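Local coordinates for protein AT-less polyketide synthase (PDB 4QYR) that probably extends polyketide chains by decarboxylative condensation, as the KS3 ketosynthase domain of the modular AT-less synthase MgsE of isomigrastatin biosynthesis, at residues Arg499-Gly511 and Asp527-Arg539. Numbering follows the deposited sequence.
Sequences REAMERRLGFVVG and DEPSGWHTGGIRR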
loop_
_atom_site.group_PDB
_atom_site.type_symbol
_atom_site.label_atom_id
_atom_site.label_comp_id
_atom_site.label_asym_id
_atom_site.label_seq_id
_atom_site.Cartn_x
_atom_site.Cartn_y
_atom_site.Cartn_z
ATOM N N ARG A 499 -30.003 2.430 1.562
ATOM C CA ARG A 499 -30.072 1.275 0.674
ATOM C C ARG A 499 -30.062 1.681 -0.787
ATOM O O ARG A 499 -30.733 2.636 -1.191
ATOM C CB ARG A 499 -31.314 0.447 0.972
ATOM C CG ARG A 499 -31.394 -0.082 2.393
ATOM C CD ARG A 499 -30.426 -1.191 2.558
ATOM N NE ARG A 499 -30.537 -1.864 3.840
ATOM C CZ ARG A 499 -29.882 -1.483 4.928
ATOM N NH1 ARG A 499 -30.010 -2.164 6.054
ATOM N NH2 ARG A 499 -29.106 -0.409 4.896
ATOM N N GLU A 500 -29.263 0.977 -1.576
ATOM C CA GLU A 500 -29.347 1.119 -3.017
ATOM C C GLU A 500 -30.731 0.696 -3.472
ATOM O O GLU A 500 -31.223 -0.364 -3.073
ATOM C CB GLU A 500 -28.283 0.286 -3.731
ATOM C CG GLU A 500 -28.512 0.189 -5.224
ATOM C CD GLU A 500 -27.295 -0.299 -6.001
ATOM O OE1 GLU A 500 -26.303 0.463 -6.114
ATOM O OE2 GLU A 500 -27.347 -1.435 -6.527
ATOM N N ALA A 501 -31.358 1.542 -4.287
ATOM C CA ALA A 501 -32.642 1.231 -4.899
ATOM C C ALA A 501 -32.434 0.306 -6.086
ATOM O O ALA A 501 -31.923 0.717 -7.123
ATOM C CB ALA A 501 -33.341 2.492 -5.328
HETATM N N MSE A 502 -32.840 -0.948 -5.930
HETATM C CA MSE A 502 -32.491 -1.969 -6.896
HETATM C C MSE A 502 -33.632 -2.305 -7.848
HETATM O O MSE A 502 -34.638 -1.595 -7.912
HETATM C CB MSE A 502 -32.012 -3.209 -6.155
HETATM C CG MSE A 502 -30.880 -2.868 -5.212
HETATM SE SE MSE A 502 -30.048 -4.343 -4.265
HETATM C CE MSE A 502 -30.638 -3.871 -2.457
ATOM N N GLU A 503 -33.441 -3.388 -8.597
ATOM C CA GLU A 503 -34.268 -3.709 -9.752
ATOM C C GLU A 503 -35.689 -4.017 -9.331
ATOM O O GLU A 503 -36.611 -3.370 -9.797
ATOM C CB GLU A 503 -33.672 -4.886 -10.534
ATOM C CG GLU A 503 -32.512 -4.523 -11.477
ATOM C CD GLU A 503 -31.115 -4.558 -10.829
ATOM O OE1 GLU A 503 -31.018 -4.578 -9.577
ATOM O OE2 GLU A 503 -30.114 -4.576 -11.593
ATOM N N ARG A 504 -35.863 -4.989 -8.438
ATOM C CA ARG A 504 -37.192 -5.353 -7.949
ATOM C C ARG A 504 -37.489 -4.564 -6.671
ATOM O O ARG A 504 -36.665 -4.525 -5.759
ATOM C CB ARG A 504 -37.279 -6.861 -7.702
ATOM C CG ARG A 504 -37.505 -7.713 -8.955
ATOM C CD ARG A 504 -38.506 -7.094 -9.937
ATOM N NE ARG A 504 -39.894 -7.396 -9.570
ATOM C CZ ARG A 504 -40.964 -7.090 -10.310
ATOM N NH1 ARG A 504 -40.816 -6.486 -11.482
ATOM N NH2 ARG A 504 -42.186 -7.406 -9.886
ATOM N N ARG A 505 -38.655 -3.922 -6.613
ATOM C CA ARG A 505 -38.964 -3.009 -5.511
ATOM C C ARG A 505 -40.278 -3.345 -4.788
ATOM O O ARG A 505 -41.259 -3.743 -5.408
ATOM C CB ARG A 505 -39.008 -1.555 -6.027
ATOM C CG ARG A 505 -37.720 -1.088 -6.704
ATOM C CD ARG A 505 -37.690 0.419 -7.010
ATOM N NE ARG A 505 -36.409 0.813 -7.621
ATOM C CZ ARG A 505 -36.043 2.064 -7.924
ATOM N NH1 ARG A 505 -36.848 3.094 -7.679
ATOM N NH2 ARG A 505 -34.855 2.292 -8.477
ATOM N N LEU A 506 -40.260 -3.189 -3.465
ATOM C CA LEU A 506 -41.442 -3.233 -2.588
ATOM C C LEU A 506 -41.608 -1.895 -1.860
ATOM O O LEU A 506 -40.630 -1.322 -1.387
ATOM C CB LEU A 506 -41.306 -4.353 -1.552
ATOM C CG LEU A 506 -42.306 -4.445 -0.389
ATOM C CD1 LEU A 506 -43.706 -4.609 -0.895
ATOM C CD2 LEU A 506 -41.968 -5.609 0.520
ATOM N N GLY A 507 -42.837 -1.407 -1.743
ATOM C CA GLY A 507 -43.089 -0.194 -0.985
ATOM C C GLY A 507 -44.479 -0.144 -0.366
ATOM O O GLY A 507 -45.431 -0.703 -0.924
ATOM N N PHE A 508 -44.602 0.529 0.779
ATOM C CA PHE A 508 -45.896 0.747 1.418
ATOM C C PHE A 508 -45.803 1.835 2.472
ATOM O O PHE A 508 -44.730 2.350 2.707
ATOM C CB PHE A 508 -46.444 -0.550 2.024
ATOM C CG PHE A 508 -45.560 -1.185 3.054
ATOM C CD1 PHE A 508 -45.894 -1.132 4.393
ATOM C CD2 PHE A 508 -44.431 -1.890 2.683
ATOM C CE1 PHE A 508 -45.096 -1.742 5.347
ATOM C CE2 PHE A 508 -43.628 -2.502 3.630
ATOM C CZ PHE A 508 -43.956 -2.428 4.961
ATOM N N VAL A 509 -46.930 2.203 3.084
ATOM C CA VAL A 509 -46.972 3.308 4.051
ATOM C C VAL A 509 -47.618 2.910 5.380
ATOM O O VAL A 509 -48.725 2.372 5.415
ATOM C CB VAL A 509 -47.724 4.537 3.482
ATOM C CG1 VAL A 509 -47.820 5.632 4.524
ATOM C CG2 VAL A 509 -47.021 5.063 2.249
ATOM N N VAL A 510 -46.909 3.184 6.473
ATOM C CA VAL A 510 -47.370 2.817 7.807
ATOM C C VAL A 510 -47.525 4.030 8.714
ATOM O O VAL A 510 -47.002 5.114 8.424
ATOM C CB VAL A 510 -46.402 1.846 8.496
ATOM C CG1 VAL A 510 -46.214 0.590 7.663
ATOM C CG2 VAL A 510 -45.080 2.541 8.760
ATOM N N GLY A 511 -48.235 3.829 9.821
ATOM C CA GLY A 511 -48.341 4.833 10.863
ATOM C C GLY A 511 -47.775 4.322 12.173
ATOM O O GLY A 511 -47.520 5.095 13.087
ATOM N N ASP A 527 -49.125 -13.490 -0.034
ATOM C CA ASP A 527 -50.455 -12.959 -0.294
ATOM C C ASP A 527 -50.428 -12.031 -1.499
ATOM O O ASP A 527 -49.380 -11.480 -1.848
ATOM C CB ASP A 527 -50.986 -12.200 0.928
ATOM C CG ASP A 527 -51.300 -13.113 2.102
ATOM O OD1 ASP A 527 -52.045 -12.679 3.010
ATOM O OD2 ASP A 527 -50.796 -14.256 2.119
ATOM N N GLU A 528 -51.579 -11.863 -2.141
ATOM C CA GLU A 528 -51.710 -10.817 -3.143
ATOM C C GLU A 528 -51.878 -9.514 -2.365
ATOM O O GLU A 528 -52.445 -9.517 -1.267
ATOM C CB GLU A 528 -52.875 -11.085 -4.110
ATOM C CG GLU A 528 -54.168 -10.364 -3.772
ATOM C CD GLU A 528 -55.123 -10.330 -4.951
ATOM O OE1 GLU A 528 -56.143 -11.053 -4.939
ATOM O OE2 GLU A 528 -54.837 -9.576 -5.906
ATOM N N PRO A 529 -51.361 -8.405 -2.915
ATOM C CA PRO A 529 -51.283 -7.165 -2.138
ATOM C C PRO A 529 -52.608 -6.701 -1.536
ATOM O O PRO A 529 -53.698 -6.818 -2.116
ATOM C CB PRO A 529 -50.756 -6.135 -3.154
ATOM C CG PRO A 529 -50.810 -6.798 -4.485
ATOM C CD PRO A 529 -50.731 -8.267 -4.239
ATOM N N SER A 530 -52.478 -6.200 -0.318
ATOM C CA SER A 530 -53.541 -5.496 0.367
ATOM C C SER A 530 -52.917 -4.259 1.007
ATOM O O SER A 530 -52.575 -4.264 2.192
ATOM C CB SER A 530 -54.218 -6.400 1.404
ATOM O OG SER A 530 -53.266 -6.997 2.272
ATOM N N GLY A 531 -52.731 -3.216 0.200
ATOM C CA GLY A 531 -52.166 -1.967 0.677
ATOM C C GLY A 531 -50.649 -1.876 0.585
ATOM O O GLY A 531 -50.027 -0.975 1.172
ATOM N N TRP A 532 -50.036 -2.815 -0.131
ATOM C CA TRP A 532 -48.626 -2.680 -0.468
ATOM C C TRP A 532 -48.459 -2.743 -1.977
ATOM O O TRP A 532 -49.346 -3.208 -2.687
ATOM C CB TRP A 532 -47.768 -3.742 0.241
ATOM C CG TRP A 532 -47.774 -5.145 -0.335
ATOM C CD1 TRP A 532 -47.201 -5.563 -1.509
ATOM C CD2 TRP A 532 -48.323 -6.319 0.281
ATOM N NE1 TRP A 532 -47.395 -6.917 -1.675
ATOM C CE2 TRP A 532 -48.074 -7.404 -0.588
ATOM C CE3 TRP A 532 -49.010 -6.557 1.476
ATOM C CZ2 TRP A 532 -48.492 -8.700 -0.297
ATOM C CZ3 TRP A 532 -49.421 -7.842 1.762
ATOM C CH2 TRP A 532 -49.164 -8.897 0.880
ATOM N N HIS A 533 -47.321 -2.260 -2.460
ATOM C CA HIS A 533 -47.073 -2.139 -3.890
ATOM C C HIS A 533 -45.860 -2.978 -4.310
ATOM O O HIS A 533 -45.047 -3.351 -3.477
ATOM C CB HIS A 533 -46.877 -0.665 -4.257
ATOM C CG HIS A 533 -48.039 0.204 -3.881
ATOM N ND1 HIS A 533 -49.221 0.213 -4.587
ATOM C CD2 HIS A 533 -48.210 1.065 -2.848
ATOM C CE1 HIS A 533 -50.065 1.059 -4.019
ATOM N NE2 HIS A 533 -49.477 1.586 -2.961
ATOM N N THR A 534 -45.758 -3.280 -5.602
ATOM C CA THR A 534 -44.661 -4.081 -6.143
ATOM C C THR A 534 -44.184 -3.474 -7.459
ATOM O O THR A 534 -45.000 -2.987 -8.247
ATOM C CB THR A 534 -45.099 -5.556 -6.342
ATOM O OG1 THR A 534 -44.784 -6.301 -5.160
ATOM C CG2 THR A 534 -44.426 -6.206 -7.565
ATOM N N GLY A 535 -42.874 -3.475 -7.693
ATOM C CA GLY A 535 -42.353 -2.896 -8.918
ATOM C C GLY A 535 -41.037 -3.462 -9.398
ATOM O O GLY A 535 -40.395 -4.244 -8.698
ATOM N N GLY A 536 -40.622 -3.053 -10.592
ATOM C CA GLY A 536 -39.398 -3.581 -11.163
ATOM C C GLY A 536 -38.726 -2.740 -12.229
ATOM O O GLY A 536 -39.294 -1.772 -12.725
ATOM N N ILE A 537 -37.482 -3.105 -12.537
ATOM C CA ILE A 537 -36.700 -2.588 -13.666
ATOM C C ILE A 537 -35.639 -3.653 -13.957
ATOM O O ILE A 537 -35.669 -4.726 -13.351
ATOM C CB ILE A 537 -35.957 -1.238 -13.374
ATOM C CG1 ILE A 537 -36.666 -0.370 -12.324
ATOM C CG2 ILE A 537 -35.754 -0.449 -14.678
ATOM C CD1 ILE A 537 -36.184 1.054 -12.282
ATOM N N ARG A 538 -34.712 -3.365 -14.873
ATOM C CA ARG A 538 -33.362 -3.942 -14.815
ATOM C C ARG A 538 -32.468 -3.175 -15.785
ATOM O O ARG A 538 -32.976 -2.498 -16.682
ATOM C CB ARG A 538 -33.343 -5.446 -15.122
ATOM C CG ARG A 538 -31.964 -6.067 -14.899
ATOM C CD ARG A 538 -31.966 -7.579 -14.899
ATOM N NE ARG A 538 -30.661 -8.093 -15.309
ATOM C CZ ARG A 538 -30.473 -9.242 -15.952
ATOM N NH1 ARG A 538 -31.513 -10.006 -16.266
ATOM N NH2 ARG A 538 -29.247 -9.619 -16.288
ATOM N N ARG A 539 -31.152 -3.286 -15.580
ATOM C CA ARG A 539 -30.111 -2.542 -16.300
ATOM C C ARG A 539 -30.115 -1.072 -15.901
ATOM O O ARG A 539 -29.070 -0.419 -15.909
ATOM C CB ARG A 539 -30.260 -2.662 -17.823
ATOM C CG ARG A 539 -29.880 -4.010 -18.408
ATOM C CD ARG A 539 -29.451 -3.871 -19.870
ATOM N NE ARG A 539 -28.044 -3.483 -19.992
ATOM C CZ ARG A 539 -27.363 -3.457 -21.138
ATOM N NH1 ARG A 539 -26.085 -3.092 -21.139
ATOM N NH2 ARG A 539 -27.955 -3.791 -22.282
#
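Arg505 and Gly535 form a hydrogen-bonded antiparallel pair, joined by Arg505 N to Gly535 O at 2.7 Å and by Gly535 N to Arg505 O at 2.8 Å. Two residues along, His533 N donates to Gly507 O at 2.9 Å, while the return bond from Gly507 N to His533 O is long and weak. Leu506 and Thr534 make the non-hydrogen-bonded pair between them. The strands 504-510 and 532-535 run at 164° to each other. Beyond them, Ile537 N gives Glu503 O a weak, bent bond, and Gly536 CA adds a CA-H...O contact to the same oxygen. Within this chain, strand 532-535 is an outer strand of a three-stranded antiparallel sheet, with 504-510 in the middle and 453-459 at the other edge. Helix 513-524 connects the two strands described here. The centre of the contact lies about 30 Å from the centre of the chain, and strand 504-510 belongs to the RhiE-like KS-MAT linker region. At Glu503 and Arg504 a classic beta bulge faces Ala459.

Bends at chi2 (-41°) and chi3 (-83°) bring the Arg504 guanidinium back over Gly535 and Gly536. Gly535 O lies 3.2 Å above the centre of its plane and is not hydrogen-bonded to Arg504 NE, which forms a salt bridge with Asp462. Arg505 has an extended chain, and its NE bonds in plane to Met502 O at 3.0 Å. Ile537 CD1 and Ala501 CB lie over opposite faces of its guanidinium. Its NH1 bonds to Trp571 O, and the group makes a cation-pi contact with Trp571. On the face carrying Leu506, Phe508 and Trp532, Leu506 CD1 reaches Trp532 CD1 at 3.7 Å. His533 points to the other face, where helix 564-572 packs and Asp565 bonds its NE2. Glu503 CG rests against the backbone of Arg538, while Glu503 OE1 pairs with Arg460.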